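Local coordinates for protein 4-aminobutyrate transaminase (Acinetobacter baumannii, PDB 6WOP) that probably catalyses the pyridoxal-phosphate-dependent transfer of the amino group of 4-aminobutyrate to 2-oxoglutarate, as a class-III aminotransferase, at residues A[98-102]-A[261-265]; A[324-329]-A[353-357]; A[107-111]-A[298-302]. One frame throughout, in Å; residues are numbered along the deposited sequence.

Contact 1: residues A[98-102]-A[261-265]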
ATOM      1  N   ALA A  98      28.212 -20.166   9.066  1.00 20.62           N
ATOM      2  CA  ALA A  98      27.667 -19.137   8.163  1.00 19.95           C
ATOM      3  C   ALA A  98      28.628 -17.960   8.064  1.00 19.99           C
ATOM      4  O   ALA A  98      29.242 -17.581   9.057  1.00 21.79           O
ATOM      5  CB  ALA A  98      26.330 -18.620   8.685  1.00 21.31           C
ATOM      6  N   PRO A  99      28.748 -17.344   6.899  1.00 22.00           N
ATOM      7  CA  PRO A  99      29.665 -16.188   6.773  1.00 22.87           C
ATOM      8  C   PRO A  99      29.023 -14.881   7.255  1.00 23.91           C
ATOM      9  O   PRO A  99      28.558 -14.051   6.489  1.00 26.71           O
ATOM     10  CB  PRO A  99      29.973 -16.155   5.268  1.00 22.50           C
ATOM     11  CG  PRO A  99      28.817 -16.873   4.613  1.00 19.68           C
ATOM     12  CD  PRO A  99      28.343 -17.927   5.596  1.00 18.52           C
ATOM     13  N   ILE A 100      29.061 -14.673   8.562  1.00 21.09           N
ATOM     14  CA  ILE A 100      28.418 -13.562   9.264  1.00 19.54           C
ATOM     15  C   ILE A 100      29.513 -12.890  10.085  1.00 24.53           C
ATOM     16  O   ILE A 100      30.317 -13.573  10.723  1.00 25.25           O
ATOM     17  CB  ILE A 100      27.271 -14.044  10.193  1.00 20.31           C
ATOM     18  CG1 ILE A 100      26.077 -14.623   9.377  1.00 22.00           C
ATOM     19  CG2 ILE A 100      26.840 -12.895  11.219  1.00 21.41           C
ATOM     20  CD1 ILE A 100      25.438 -13.547   8.421  1.00 22.46           C
ATOM     21  N   ALA A 101      29.524 -11.574  10.101  1.00 22.32           N
ATOM     22  CA  ALA A 101      30.530 -10.839  10.861  1.00 26.80           C
ATOM     23  C   ALA A 101      30.112 -10.773  12.329  1.00 26.73           C
ATOM     24  O   ALA A 101      29.063 -10.200  12.654  1.00 26.04           O
ATOM     25  CB  ALA A 101      30.711  -9.433  10.277  1.00 24.77           C
ATOM     26  N   GLY A 102      30.952 -11.328  13.219  1.00 23.79           N
ATOM     27  CA  GLY A 102      30.686 -11.292  14.642  1.00 25.95           C
ATOM     28  C   GLY A 102      29.769 -12.445  15.005  1.00 25.57           C
ATOM     29  O   GLY A 102      29.492 -13.275  14.151  1.00 25.09           O
ATOM     30  N   LYS A 261      30.509  -9.615   3.346  1.00 21.75           N
ATOM     31  CA  LYS A 261      29.568 -10.367   4.160  1.00 26.94           C
ATOM     32  C   LYS A 261      28.193  -9.700   4.217  1.00 26.67           C
ATOM     33  O   LYS A 261      28.070  -8.478   4.376  1.00 29.14           O
ATOM     34  CB  LYS A 261      30.095 -10.513   5.578  1.00 32.11           C
ATOM     35  CG  LYS A 261      31.250 -11.502   5.708  1.00 33.76           C
ATOM     36  CD  LYS A 261      31.602 -11.649   7.174  1.00 40.13           C
ATOM     37  CE  LYS A 261      33.095 -11.829   7.343  1.00 47.49           C
ATOM     38  NZ  LYS A 261      33.576 -12.752   6.299  1.00 48.81           N
ATOM     39  N   ALA A 262      27.167 -10.526   4.140  1.00 23.07           N
ATOM     40  CA  ALA A 262      25.779 -10.109   4.316  1.00 20.41           C
ATOM     41  C   ALA A 262      25.431 -10.051   5.801  1.00 22.18           C
ATOM     42  O   ALA A 262      26.059 -10.724   6.632  1.00 20.98           O
ATOM     43  CB  ALA A 262      24.855 -11.125   3.635  1.00 19.36           C
ATOM     44  N   ASP A 263      24.417  -9.240   6.140  1.00 18.90           N
ATOM     45  CA  ASP A 263      23.978  -9.150   7.516  1.00 18.69           C
ATOM     46  C   ASP A 263      23.062 -10.302   7.884  1.00 16.94           C
ATOM     47  O   ASP A 263      22.994 -10.676   9.061  1.00 18.18           O
ATOM     48  CB  ASP A 263      23.192  -7.839   7.730  1.00 19.79           C
ATOM     49  CG  ASP A 263      24.044  -6.623   7.470  1.00 23.57           C
ATOM     50  OD1 ASP A 263      24.831  -6.292   8.380  1.00 20.70           O
ATOM     51  OD2 ASP A 263      23.926  -6.005   6.367  1.00 23.61           O
ATOM     52  N   LEU A 264      22.279 -10.780   6.905  1.00 17.83           N
ATOM     53  CA  LEU A 264      21.309 -11.866   7.029  1.00 19.31           C
ATOM     54  C   LEU A 264      21.449 -12.824   5.849  1.00 19.44           C
ATOM     55  O   LEU A 264      21.676 -12.391   4.705  1.00 16.66           O
ATOM     56  CB  LEU A 264      19.862 -11.328   7.056  1.00 17.64           C
ATOM     57  CG  LEU A 264      19.565 -10.376   8.198  1.00 19.39           C
ATOM     58  CD1 LEU A 264      18.304  -9.521   7.986  1.00 20.45           C
ATOM     59  CD2 LEU A 264      19.323 -11.260   9.485  1.00 21.37           C
ATOM     60  N   ILE A 265      21.285 -14.131   6.100  1.00 20.31           N
ATOM     61  CA  ILE A 265      21.319 -15.120   5.022  1.00 16.70           C
ATOM     62  C   ILE A 265      20.101 -16.018   5.148  1.00 17.30           C
ATOM     63  O   ILE A 265      19.813 -16.516   6.245  1.00 20.33           O
ATOM     64  CB  ILE A 265      22.611 -15.953   5.054  1.00 18.96           C
ATOM     65  CG1 ILE A 265      23.826 -15.054   4.878  1.00 16.72           C
ATOM     66  CG2 ILE A 265      22.569 -17.012   3.970  1.00 21.51           C
ATOM     67  CD1 ILE A 265      25.171 -15.776   5.089  1.00 17.71           C
TER
HETATM   68  O   HOH W   1      27.975 -13.380   4.030  1.00 20.19           O
HETATM   69  O   HOH W   2      27.585 -10.005   8.743  1.00 20.65           O
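Lys261 lays the aliphatic part of its side chain alongside the backbone of Pro99, Ile100 and Ala101. Its CG comes within 3.8 Å of Pro99 O, and further along its CD lies 3.6 Å from Ala101 N. A lysine suits this surface-exposed place because its methylenes can cover a strip of peptide. Ile100 works on the buried side. Its CB points away from 261-265, but CG1 stands anti to the carbonyl carbon (chi1 -67°) and a further bend at chi2 swings CD1 back across the gap. This methyl ends 3.4 Å from Ala262 O and also meets Asp263 O and the CD1 of Ile265; the CG1-CD1 arm of isoleucine is long enough to carry a methyl over these two carbonyls as far as Ile265. Pro99 presents the rim of its ring, CG and CD, to Ile265; Pro99 CG and Ile265 CD1 are 3.8 Å apart, and the two side chains cross at about a right angle. The proline is also the centre of an inverse gamma turn, closed by a weak bond from Ile100 N to Ala98 O, and its restricted phi fits that bend. Polar groups meet through water rather than directly. One water donates to Pro99 O (2.6 Å) and accepts from Ala262 N (3.0 Å); the second accepts from Ala101 N and donates to Ala262 O, so both backbone polar atoms of Ala262 are engaged. The contact thus joins the turn that follows helix 85-97 to the start of strand 264-267, in the mixed sheet of the large domain of a fold-type-I aminotransferase. Asp263 holds Arg227 and Arg283 in salt bridges and accepts from Leu237 N, while strand 264-267 itself runs between strands 236-240 and 278-283.

Contact 2: residues A[324-329]-A[353-357]; sequences RANELG and LGSMV
Ala325 O is gripped by two donors: the hydroxyl Ser355 OG, at a short 2.5 Å, and Gly329 N of its own helix, at 2.9 Å. The hydroxyl approaches in the carbonyl plane on a lone pair, with a C=O...OG angle of 123°, while the i to i+4 bond of the helix from Gly329 N is also made. With chi1 at -84°, OG lies anti to the carbonyl carbon of Ser355 and faces the helix; it is also hydrogen-bonded to Tyr395 OH. Serine suits the spot, being small enough to fit against the helix and able to use a carbonyl already engaged in it. One bond back from the hydroxyl, Ser355 CB lies 4.0 Å from Ala325 CB. Gly329, bare of a side chain, lets the turn come close: Gly354 O sits 3.4 Å from Gly329 CA in a nearly straight CA-H...O contact (165° at the hydrogen). Gly354 takes the positive phi of a type II' turn, for which glycine is well fitted, and Asn326 OD1 reaches to 3.5 Å from Gly354 CA. Val357 CG2 lies against Gly329 CA and continues the packing along the helix onto Leu332 and Leu336. The turn is the tip of the hairpin made by strands 347-353 and 356-361, so helix 321-342 lies against this end of the mixed sheet, with Phe404 of helix 401-416 meeting Leu328 on its flank.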
ATOM      1  N   ARG A 324      33.037 -32.393  -4.496  1.00 25.10           N
ATOM      2  CA  ARG A 324      32.323 -33.063  -5.580  1.00 24.66           C
ATOM      3  C   ARG A 324      31.579 -32.065  -6.460  1.00 25.21           C
ATOM      4  O   ARG A 324      31.523 -32.240  -7.690  1.00 24.60           O
ATOM      5  CB  ARG A 324      31.365 -34.117  -5.045  1.00 25.76           C
ATOM      6  CG  ARG A 324      32.086 -35.392  -4.665  1.00 35.75           C
ATOM      7  CD  ARG A 324      31.346 -36.666  -5.040  1.00 43.16           C
ATOM      8  NE  ARG A 324      31.576 -37.079  -6.427  1.00 45.53           N
ATOM      9  CZ  ARG A 324      30.603 -37.474  -7.261  1.00 44.01           C
ATOM     10  NH1 ARG A 324      29.293 -37.493  -6.837  1.00 35.99           N
ATOM     11  NH2 ARG A 324      30.947 -37.791  -8.538  1.00 41.44           N
ATOM     12  N   ALA A 325      30.984 -31.025  -5.844  1.00 20.83           N
ATOM     13  CA  ALA A 325      30.297 -29.991  -6.632  1.00 20.06           C
ATOM     14  C   ALA A 325      31.259 -29.348  -7.621  1.00 23.79           C
ATOM     15  O   ALA A 325      30.907 -29.102  -8.790  1.00 24.50           O
ATOM     16  CB  ALA A 325      29.704 -28.923  -5.712  1.00 19.21           C
ATOM     17  N   ASN A 326      32.477 -29.041  -7.169  1.00 24.64           N
ATOM     18  CA  ASN A 326      33.424 -28.429  -8.104  1.00 26.55           C
ATOM     19  C   ASN A 326      33.833 -29.400  -9.206  1.00 26.57           C
ATOM     20  O   ASN A 326      33.932 -29.007 -10.383  1.00 27.76           O
ATOM     21  CB  ASN A 326      34.641 -27.914  -7.348  1.00 28.38           C
ATOM     22  CG  ASN A 326      34.298 -26.680  -6.537  1.00 30.74           C
ATOM     23  OD1 ASN A 326      33.462 -25.888  -6.957  1.00 29.50           O
ATOM     24  ND2 ASN A 326      34.920 -26.521  -5.372  1.00 31.44           N
ATOM     25  N   GLU A 327      34.084 -30.664  -8.849  1.00 26.44           N
ATOM     26  CA  GLU A 327      34.491 -31.682  -9.828  1.00 29.92           C
ATOM     27  C   GLU A 327      33.399 -31.981 -10.843  1.00 27.00           C
ATOM     28  O   GLU A 327      33.670 -32.063 -12.047  1.00 27.45           O
ATOM     29  CB  GLU A 327      34.891 -32.999  -9.132  1.00 32.35           C
ATOM     30  CG  GLU A 327      36.123 -32.880  -8.319  1.00 39.55           C
ATOM     31  CD  GLU A 327      36.264 -33.953  -7.222  1.00 45.56           C
ATOM     32  OE1 GLU A 327      35.479 -34.966  -7.167  1.00 42.58           O
ATOM     33  OE2 GLU A 327      37.181 -33.728  -6.392  1.00 49.09           O
ATOM     34  N   LEU A 328      32.181 -32.244 -10.374  1.00 24.33           N
ATOM     35  CA  LEU A 328      31.088 -32.470 -11.311  1.00 25.41           C
ATOM     36  C   LEU A 328      30.829 -31.216 -12.163  1.00 23.25           C
ATOM     37  O   LEU A 328      30.591 -31.310 -13.371  1.00 23.76           O
ATOM     38  CB  LEU A 328      29.824 -32.878 -10.545  1.00 23.72           C
ATOM     39  CG  LEU A 328      29.761 -34.234  -9.820  1.00 22.18           C
ATOM     40  CD1 LEU A 328      28.618 -34.211  -8.833  1.00 22.19           C
ATOM     41  CD2 LEU A 328      29.538 -35.356 -10.781  1.00 23.60           C
ATOM     42  N   GLY A 329      30.795 -30.031 -11.546  1.00 22.73           N
ATOM     43  CA  GLY A 329      30.563 -28.847 -12.355  1.00 23.77           C
ATOM     44  C   GLY A 329      31.619 -28.665 -13.425  1.00 30.18           C
ATOM     45  O   GLY A 329      31.314 -28.282 -14.558  1.00 30.44           O
ATOM     46  N   LEU A 353      28.879 -21.633 -11.157  1.00 27.32           N
ATOM     47  CA  LEU A 353      29.658 -21.541  -9.926  1.00 27.68           C
ATOM     48  C   LEU A 353      29.536 -22.891  -9.229  1.00 25.80           C
ATOM     49  O   LEU A 353      28.424 -23.274  -8.864  1.00 24.46           O
ATOM     50  CB  LEU A 353      29.159 -20.407  -9.035  1.00 23.99           C
ATOM     51  CG  LEU A 353      30.075 -20.198  -7.827  1.00 25.93           C
ATOM     52  CD1 LEU A 353      31.431 -19.738  -8.261  1.00 32.03           C
ATOM     53  CD2 LEU A 353      29.419 -19.195  -6.869  1.00 24.57           C
ATOM     54  N   GLY A 354      30.643 -23.652  -9.140  1.00 24.90           N
ATOM     55  CA  GLY A 354      30.523 -24.971  -8.521  1.00 25.04           C
ATOM     56  C   GLY A 354      29.650 -25.852  -9.398  1.00 26.58           C
ATOM     57  O   GLY A 354      29.884 -26.000 -10.604  1.00 21.74           O
ATOM     58  N   SER A 355      28.612 -26.425  -8.789  1.00 27.53           N
ATOM     59  CA  SER A 355      27.661 -27.179  -9.600  1.00 22.06           C
ATOM     60  C   SER A 355      26.317 -26.482  -9.650  1.00 24.20           C
ATOM     61  O   SER A 355      25.316 -27.106  -9.981  1.00 25.99           O
ATOM     62  CB  SER A 355      27.509 -28.627  -9.089  1.00 25.35           C
ATOM     63  OG  SER A 355      28.554 -29.476  -9.629  1.00 26.56           O
ATOM     64  N   MET A 356      26.348 -25.146  -9.541  1.00 23.52           N
ATOM     65  CA  MET A 356      25.252 -24.307 -10.006  1.00 22.23           C
ATOM     66  C   MET A 356      25.639 -23.889 -11.425  1.00 23.43           C
ATOM     67  O   MET A 356      26.316 -22.869 -11.624  1.00 24.96           O
ATOM     68  CB  MET A 356      25.035 -23.112  -9.083  1.00 23.22           C
ATOM     69  CG  MET A 356      23.606 -22.915  -8.752  1.00 25.09           C
ATOM     70  SD  MET A 356      23.358 -21.724  -7.483  1.00 24.24           S
ATOM     71  CE  MET A 356      21.667 -21.356  -7.856  1.00 21.44           C
ATOM     72  N   VAL A 357      25.250 -24.726 -12.409  1.00 25.82           N
ATOM     73  CA  VAL A 357      25.652 -24.605 -13.812  1.00 27.28           C
ATOM     74  C   VAL A 357      24.415 -24.516 -14.692  1.00 25.82           C
ATOM     75  O   VAL A 357      23.438 -25.245 -14.475  1.00 23.86           O
ATOM     76  CB  VAL A 357      26.515 -25.809 -14.287  1.00 28.15           C
ATOM     77  CG1 VAL A 357      26.981 -25.611 -15.785  1.00 24.78           C
ATOM     78  CG2 VAL A 357      27.689 -26.019 -13.387  1.00 30.07           C
TER

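Contact 3: residues A[107-111]-A[298-302]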
ATOM      1  N   ALA A 107      17.368 -18.929  13.327  1.00 14.57           N
ATOM      2  CA  ALA A 107      16.075 -19.484  13.685  1.00 13.96           C
ATOM      3  C   ALA A 107      15.577 -20.250  12.480  1.00 14.50           C
ATOM      4  O   ALA A 107      15.972 -19.936  11.362  1.00 15.23           O
ATOM      5  CB  ALA A 107      15.048 -18.371  13.966  1.00 17.88           C
ATOM      6  N   PHE A 108      14.675 -21.202  12.701  1.00 14.08           N
ATOM      7  CA  PHE A 108      14.201 -22.079  11.614  1.00 13.29           C
ATOM      8  C   PHE A 108      12.719 -21.868  11.410  1.00 16.15           C
ATOM      9  O   PHE A 108      11.971 -21.680  12.382  1.00 16.49           O
ATOM     10  CB  PHE A 108      14.508 -23.576  11.955  1.00 13.57           C
ATOM     11  CG  PHE A 108      15.972 -23.788  12.098  1.00 16.38           C
ATOM     12  CD1 PHE A 108      16.770 -23.669  10.989  1.00 15.02           C
ATOM     13  CD2 PHE A 108      16.569 -23.900  13.348  1.00 18.54           C
ATOM     14  CE1 PHE A 108      18.143 -23.721  11.087  1.00 17.52           C
ATOM     15  CE2 PHE A 108      17.956 -23.969  13.449  1.00 17.82           C
ATOM     16  CZ  PHE A 108      18.733 -23.893  12.332  1.00 16.34           C
ATOM     17  N   PHE A 109      12.320 -21.853  10.135  1.00 15.03           N
ATOM     18  CA  PHE A 109      10.907 -21.799   9.774  1.00 14.59           C
ATOM     19  C   PHE A 109      10.613 -23.018   8.920  1.00 13.92           C
ATOM     20  O   PHE A 109      11.274 -24.062   9.114  1.00 16.96           O
ATOM     21  CB  PHE A 109      10.649 -20.461   9.064  1.00 13.35           C
ATOM     22  CG  PHE A 109      11.104 -19.333   9.904  1.00 14.46           C
ATOM     23  CD1 PHE A 109      10.326 -18.931  11.001  1.00 20.77           C
ATOM     24  CD2 PHE A 109      12.313 -18.717   9.676  1.00 16.86           C
ATOM     25  CE1 PHE A 109      10.746 -17.896  11.833  1.00 22.32           C
ATOM     26  CE2 PHE A 109      12.744 -17.684  10.536  1.00 18.93           C
ATOM     27  CZ  PHE A 109      11.959 -17.320  11.609  1.00 17.76           C
ATOM     28  N   THR A 110       9.640 -22.920   8.011  1.00 13.11           N
ATOM     29  CA  THR A 110       9.299 -24.096   7.204  1.00 15.60           C
ATOM     30  C   THR A 110       9.632 -23.935   5.732  1.00 16.74           C
ATOM     31  O   THR A 110      10.225 -24.849   5.144  1.00 15.24           O
ATOM     32  CB  THR A 110       7.830 -24.458   7.361  1.00 19.56           C
ATOM     33  OG1 THR A 110       7.512 -24.525   8.765  1.00 21.20           O
ATOM     34  CG2 THR A 110       7.540 -25.868   6.741  1.00 14.21           C
ATOM     35  N   THR A 111       9.236 -22.825   5.100  1.00 14.49           N
ATOM     36  CA  THR A 111       9.426 -22.701   3.657  1.00 14.66           C
ATOM     37  C   THR A 111      10.511 -21.690   3.283  1.00 14.75           C
ATOM     38  O   THR A 111      10.886 -20.802   4.067  1.00 15.79           O
ATOM     39  CB  THR A 111       8.112 -22.273   2.984  1.00 16.76           C
ATOM     40  OG1 THR A 111       7.796 -20.965   3.473  1.00 14.68           O
ATOM     41  CG2 THR A 111       6.934 -23.251   3.312  1.00 15.07           C
ATOM     42  N   THR A 298       3.859 -22.617  13.405  1.00 20.30           N
ATOM     43  CA  THR A 298       3.415 -23.941  13.860  1.00 18.91           C
ATOM     44  C   THR A 298       4.373 -25.033  13.408  1.00 19.79           C
ATOM     45  O   THR A 298       4.861 -25.845  14.210  1.00 18.72           O
ATOM     46  CB  THR A 298       2.005 -24.217  13.303  1.00 20.20           C
ATOM     47  OG1 THR A 298       1.080 -23.285  13.848  1.00 22.12           O
ATOM     48  CG2 THR A 298       1.533 -25.641  13.727  1.00 17.95           C
ATOM     49  N   TYR A 299       4.640 -25.094  12.113  1.00 17.44           N
ATOM     50  CA  TYR A 299       5.524 -26.132  11.586  1.00 18.79           C
ATOM     51  C   TYR A 299       6.996 -25.749  11.615  1.00 18.59           C
ATOM     52  O   TYR A 299       7.836 -26.547  11.188  1.00 26.01           O
ATOM     53  CB  TYR A 299       5.164 -26.466  10.143  1.00 18.48           C
ATOM     54  CG  TYR A 299       3.822 -27.174   9.933  1.00 18.54           C
ATOM     55  CD1 TYR A 299       3.398 -28.240  10.784  1.00 15.75           C
ATOM     56  CD2 TYR A 299       3.047 -26.844   8.842  1.00 18.75           C
ATOM     57  CE1 TYR A 299       2.135 -28.900  10.526  1.00 15.37           C
ATOM     58  CE2 TYR A 299       1.786 -27.459   8.584  1.00 15.58           C
ATOM     59  CZ  TYR A 299       1.348 -28.456   9.423  1.00 19.35           C
ATOM     60  OH  TYR A 299       0.132 -29.027   9.104  1.00 16.86           O
ATOM     61  N   ALA A 300       7.342 -24.553  12.051  1.00 14.60           N
ATOM     62  CA  ALA A 300       8.710 -24.085  11.961  1.00 14.54           C
ATOM     63  C   ALA A 300       9.694 -25.064  12.638  1.00 15.78           C
ATOM     64  O   ALA A 300       9.452 -25.509  13.756  1.00 18.61           O
ATOM     65  CB  ALA A 300       8.812 -22.721  12.672  1.00 14.00           C
ATOM     66  N   GLY A 301      10.823 -25.349  11.976  1.00 17.16           N
ATOM     67  CA  GLY A 301      11.870 -26.163  12.599  1.00 14.58           C
ATOM     68  C   GLY A 301      11.355 -27.544  12.944  1.00 16.07           C
ATOM     69  O   GLY A 301      11.570 -28.038  14.049  1.00 18.02           O
ATOM     70  N   SER A 302      10.666 -28.172  11.993  1.00 17.08           N
ATOM     71  CA  SER A 302      10.028 -29.447  12.274  1.00 16.86           C
ATOM     72  C   SER A 302      11.067 -30.456  12.787  1.00 19.74           C
ATOM     73  O   SER A 302      12.147 -30.574  12.201  1.00 18.04           O
ATOM     74  CB  SER A 302       9.369 -29.908  10.983  1.00 18.33           C
ATOM     75  OG  SER A 302       9.399 -31.328  10.886  1.00 20.77           O
TER
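Phe108 touches the loop through its CB, 3.8 Å from Gly301 CA, and through its carbonyl, where Phe108 O lies 3.3 Å from Ala300 CB. Its chi1 of -61° leads the ring away, to an edge-to-face stack on Tyr87 of helix 85-97. Gly301 has positive phi and no side chain, which suits a turn pressed this closely on a strand. At Phe109 the CA meets Ala300 CB at 3.7 Å; alanine suits the place because its methyl sits close to the strand backbone, touching both this CA and Phe108 O. Phe109 O accepts from Gly301 N at 3.2 Å; the N-H points almost straight at the oxygen (174°), although the donor stands 55° out of the carbonyl plane. This bond pins the end of strand 104-109, an outer strand of the large-domain sheet of the fold-type-I aminotransferases, to the loop before helix 303-318. Thr110 follows, its OG1 3.3 Å from Tyr299 CB and its CG2 4.2 Å from that same CB. The tyrosine ring leads away, and Tyr299 OH is hydrogen-bonded to Ile277 O of the second subunit; Tyr299 N and Thr298 N hold a tartrate, probably from crystallisation. Thr111 ends the segment as N-cap of helix 112-127, its OG1 bonded to Glu114 N.

From the N terminus, the chain leaves helix 85-97 through 98-102, then runs up strand 104-109 into 107-111. The first of these meets 261-265, closing contact 1 after an excursion through strands 131-135, 167-170, 201-206 and 236-240 of the same sheet, with helices between; the second waits for 298-302, which closes contact 3. The two loops therefore cross: contact 1 holds the loop leading into strand 104-109 against 261-265, contact 3 the far end of that strand to the loop before helix 303-318. Contact 2 follows in series: 324-329 and 353-357 close a short loop, joining helix 321-342 to the other seven-stranded sheet. Its centre lies about 29 Å from that of contact 3, across the chain's centre.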